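Local coordinates for protein Amuc_1100 (Akkermansia muciniphila, PDB 6KNY) that is of unknown function but is a membrane protein of the gut bacterium Akkermansia muciniphila, crystallised here without its transmembrane region, at residues 61-66 against 273-278; 137-142 against 183-188. All blocks are in the same frame, centred on the assembly; numbering follows the deposited sequence.

Contact 1: residues 61-66 against 273-278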
# COMPACT_ATOMS: atom_id res chain seq x y z
N ALA A 61 2.60 6.25 15.33
CA ALA A 61 2.41 7.67 15.02
C ALA A 61 1.71 7.87 13.69
O ALA A 61 0.84 8.74 13.55
CB ALA A 61 3.75 8.41 15.03
N SER A 62 2.06 7.06 12.69
CA SER A 62 1.48 7.24 11.36
C SER A 62 0.00 6.87 11.30
O SER A 62 -0.65 7.22 10.31
CB SER A 62 2.29 6.43 10.34
OG SER A 62 2.02 5.03 10.45
N SER A 63 -0.56 6.20 12.32
CA SER A 63 -1.99 5.88 12.32
C SER A 63 -2.89 7.03 12.75
O SER A 63 -4.12 6.91 12.61
CB SER A 63 -2.31 4.66 13.22
OG SER A 63 -1.80 3.45 12.65
N ALA A 64 -2.35 8.14 13.27
CA ALA A 64 -3.21 9.27 13.60
C ALA A 64 -3.92 9.75 12.34
O ALA A 64 -3.28 10.14 11.36
CB ALA A 64 -2.41 10.41 14.22
N LEU A 65 -5.25 9.73 12.37
CA LEU A 65 -6.08 10.20 11.27
C LEU A 65 -6.30 11.71 11.39
O LEU A 65 -6.67 12.20 12.48
CB LEU A 65 -7.41 9.47 11.25
CG LEU A 65 -7.32 7.93 11.13
CD1 LEU A 65 -8.68 7.25 11.06
CD2 LEU A 65 -6.47 7.50 9.94
N VAL A 66 -6.09 12.43 10.29
CA VAL A 66 -6.10 13.89 10.32
C VAL A 66 -7.19 14.39 9.37
O VAL A 66 -7.62 13.65 8.48
CB VAL A 66 -4.72 14.47 9.96
CG1 VAL A 66 -3.69 14.02 10.97
CG2 VAL A 66 -4.31 14.08 8.56
N LEU A 273 -2.65 -4.16 6.05
CA LEU A 273 -2.10 -2.97 6.67
C LEU A 273 -2.74 -2.81 8.04
O LEU A 273 -3.97 -2.79 8.16
CB LEU A 273 -2.37 -1.75 5.80
CG LEU A 273 -2.06 -0.35 6.35
CD1 LEU A 273 -0.56 -0.19 6.61
CD2 LEU A 273 -2.62 0.75 5.41
N VAL A 274 -1.93 -2.68 9.08
CA VAL A 274 -2.44 -2.63 10.45
C VAL A 274 -2.63 -1.16 10.84
O VAL A 274 -1.64 -0.42 10.97
CB VAL A 274 -1.50 -3.37 11.41
CG1 VAL A 274 -2.00 -3.27 12.85
CG2 VAL A 274 -1.37 -4.85 10.96
N HIS A 275 -3.88 -0.73 11.01
CA HIS A 275 -4.16 0.61 11.54
C HIS A 275 -4.40 0.52 13.04
O HIS A 275 -5.40 -0.07 13.48
CB HIS A 275 -5.36 1.27 10.86
CG HIS A 275 -5.60 2.66 11.39
ND1 HIS A 275 -6.53 2.94 12.38
CD2 HIS A 275 -4.97 3.83 11.14
CE1 HIS A 275 -6.48 4.22 12.68
NE2 HIS A 275 -5.56 4.79 11.93
N PHE A 276 -3.52 1.15 13.82
CA PHE A 276 -3.67 1.21 15.28
C PHE A 276 -4.69 2.28 15.65
O PHE A 276 -4.59 3.42 15.21
CB PHE A 276 -2.32 1.48 15.93
CG PHE A 276 -1.35 0.37 15.73
CD1 PHE A 276 -1.34 -0.73 16.59
CD2 PHE A 276 -0.48 0.37 14.66
CE1 PHE A 276 -0.47 -1.80 16.38
CE2 PHE A 276 0.39 -0.70 14.43
CZ PHE A 276 0.39 -1.78 15.29
N ASN A 277 -5.68 1.90 16.46
CA ASN A 277 -6.88 2.71 16.61
C ASN A 277 -6.82 3.64 17.82
O ASN A 277 -7.19 4.81 17.71
CB ASN A 277 -8.12 1.81 16.69
CG ASN A 277 -8.48 1.22 15.34
OD1 ASN A 277 -8.17 1.82 14.29
ND2 ASN A 277 -9.11 0.04 15.35
N GLN A 278 -6.39 3.14 18.96
CA GLN A 278 -6.43 3.99 20.16
C GLN A 278 -5.28 3.60 21.09
O GLN A 278 -5.50 3.23 22.25
CB GLN A 278 -7.81 3.89 20.84
CG GLN A 278 -8.16 2.55 21.50
CD GLN A 278 -9.07 1.67 20.66
OE1 GLN A 278 -9.72 2.12 19.72
NE2 GLN A 278 -9.12 0.38 21.01
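H275 and S63 meet where the loop before helix 70-91 passes the C-terminal end of strand 265-276. The histidine CG is anti to the backbone N (chi1 -179°), which carries the ring out to the loop. H275 CG lies 4.1 Å from S63 OG. Along one side of the ring, H275 CD2 packs against S63 CB at 3.5 Å. At the tip, H275 NE2 donates to the backbone S63 O at 2.7 Å; it meets a lone pair in the carbonyl plane, though the oxygen sits 23° out of the ring plane. L65 leans in obliquely, its CD2 3.5 Å from H275 NE2. On the other flank H275 ND1 gives its N-H to N277 OD1 (2.8 Å), nearly in the ring plane. With both nitrogens donating, the ring is probably doubly protonated and so positively charged, and the two bonds would hold its rotation. Replacing this histidine with alanine is likely to leave S63 O and N277 OD1 without their donors and to open a gap beside L65. S63 answers with a second bond, its OG accepting from F276 N at 3.1 Å. F122 of helix 117-134 adds an edge-to-face contact with the imidazole. A loop is tied, by one bond from strand side chain to loop backbone and one from strand backbone to loop side chain, to an interior strand of a mixed sheet with helices packed against it.

Contact 2: residues 137-142 against 183-188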
# COMPACT_ATOMS: atom_id res chain seq x y z
N CYS A 137 13.42 -1.77 -6.21
CA CYS A 137 13.99 -3.10 -6.05
C CYS A 137 14.44 -3.74 -7.35
O CYS A 137 14.96 -4.86 -7.31
CB CYS A 137 12.99 -4.01 -5.33
SG CYS A 137 12.71 -3.50 -3.62
N GLY A 138 14.28 -3.07 -8.49
CA GLY A 138 14.72 -3.66 -9.75
C GLY A 138 13.72 -4.59 -10.39
O GLY A 138 14.11 -5.46 -11.19
N LEU A 139 12.44 -4.46 -10.04
CA LEU A 139 11.40 -5.29 -10.64
C LEU A 139 11.21 -4.92 -12.10
O LEU A 139 11.62 -3.85 -12.55
CB LEU A 139 10.08 -5.11 -9.90
CG LEU A 139 10.08 -5.50 -8.42
CD1 LEU A 139 8.85 -4.94 -7.73
CD2 LEU A 139 10.18 -7.02 -8.25
N SER A 140 10.53 -5.79 -12.84
CA SER A 140 10.29 -5.47 -14.24
C SER A 140 8.87 -5.01 -14.53
O SER A 140 8.65 -4.30 -15.51
CB SER A 140 10.62 -6.68 -15.13
OG SER A 140 9.66 -7.68 -14.94
N LYS A 141 7.89 -5.42 -13.72
CA LYS A 141 6.51 -5.01 -13.93
C LYS A 141 5.76 -4.98 -12.61
O LYS A 141 5.97 -5.85 -11.76
CB LYS A 141 5.74 -5.94 -14.89
CG LYS A 141 6.57 -6.62 -15.96
CD LYS A 141 5.69 -7.38 -16.93
CE LYS A 141 6.54 -7.99 -18.03
NZ LYS A 141 5.74 -8.80 -18.98
N PHE A 142 4.90 -3.98 -12.46
CA PHE A 142 3.80 -4.01 -11.50
C PHE A 142 2.57 -4.51 -12.26
O PHE A 142 2.19 -3.94 -13.29
CB PHE A 142 3.52 -2.63 -10.91
CG PHE A 142 4.56 -2.14 -9.95
CD1 PHE A 142 4.71 -2.73 -8.70
CD2 PHE A 142 5.39 -1.07 -10.28
CE1 PHE A 142 5.67 -2.27 -7.80
CE2 PHE A 142 6.35 -0.61 -9.39
CZ PHE A 142 6.49 -1.20 -8.15
N ARG A 183 14.88 -13.11 -9.94
CA ARG A 183 14.88 -13.66 -8.58
C ARG A 183 15.43 -12.66 -7.58
O ARG A 183 14.92 -12.54 -6.45
CB ARG A 183 15.67 -14.97 -8.54
N GLU A 184 16.45 -11.89 -7.98
CA GLU A 184 17.09 -10.96 -7.06
C GLU A 184 16.16 -9.80 -6.70
O GLU A 184 16.12 -9.39 -5.54
CB GLU A 184 18.40 -10.44 -7.66
N SER A 185 15.42 -9.27 -7.67
CA SER A 185 14.53 -8.15 -7.37
C SER A 185 13.35 -8.58 -6.51
O SER A 185 12.86 -7.80 -5.69
CB SER A 185 14.03 -7.51 -8.67
OG SER A 185 13.31 -8.43 -9.47
N VAL A 186 12.90 -9.82 -6.66
CA VAL A 186 11.78 -10.29 -5.87
C VAL A 186 12.18 -10.45 -4.40
O VAL A 186 11.44 -10.05 -3.49
CB VAL A 186 11.24 -11.60 -6.47
CG1 VAL A 186 10.41 -12.34 -5.44
CG2 VAL A 186 10.45 -11.29 -7.73
N LEU A 187 13.38 -10.98 -4.15
CA LEU A 187 13.89 -11.05 -2.78
C LEU A 187 14.01 -9.66 -2.16
O LEU A 187 13.66 -9.46 -0.99
CB LEU A 187 15.24 -11.78 -2.73
CG LEU A 187 15.28 -13.22 -3.27
CD1 LEU A 187 16.71 -13.66 -3.57
CD2 LEU A 187 14.61 -14.22 -2.33
N LYS A 188 14.50 -8.67 -2.93
CA LYS A 188 14.54 -7.31 -2.41
C LYS A 188 13.14 -6.76 -2.15
O LYS A 188 12.93 -6.02 -1.19
CB LYS A 188 15.27 -6.36 -3.37
CG LYS A 188 16.72 -6.67 -3.65
CD LYS A 188 17.33 -5.53 -4.47
CE LYS A 188 18.57 -5.98 -5.22
NZ LYS A 188 18.82 -5.20 -6.48
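S185 turns its CB into the backbone of C137 and G138, and this small methylene is the pivot of the contact. S185 CB lies 3.1 Å from C137 O and 3.2 Å from G138 O. The S185 CA adds a C-H...O contact to C137 O at 3.3 Å. S185 OG, between its own backbone N and carbonyl carbon (chi1 60°), turns back to bond D182 O just before the helix, and the same S185 OG lies 3.6 Å from L139 CD2. G138 permits the approach: its positive phi (85°) would press any CB against the carbonyl O of C137, and that CB would point at the helix. From here the chain runs into strand 141-146, where S140 and K141 both face Q180 in a classic beta bulge. The contact joins the entry to this strand with the first turns of helix 183-194, which follows strand 170-181. One turn along the helix, C137 CB meets K188 CB at 3.8 Å, with C137 SG resting 3.5 Å from K188 O. The lysine chain stays extended past CG, its CD carried near C137 O. On the other flank L139 CD2 reaches toward V186 CG2 at 4.3 Å; the CB of V186 points away from the loop, and the side chain rests on V265 and V267 of strand 265-276.

Overall arrangement
The two contacts show how one sheet can organise distant parts of a chain. Their centres are 29 Å apart, with nearest atoms about 16 Å from each other, and they lie on opposite sides of the chain's centre without touching. Along the chain, both segments of contact 2 fall between the two segments of contact 1, which are 207 residues apart. Strand 265-276 links them: its C-terminal end enters contact 1, while V265 and V267 near its start receive V186 of contact 2. Helix 117-134 also spans the distance, touching L65 and H275 at one end and F142 at the other. One loop is tied to the sheet directly; the other packs on a helix resting on it.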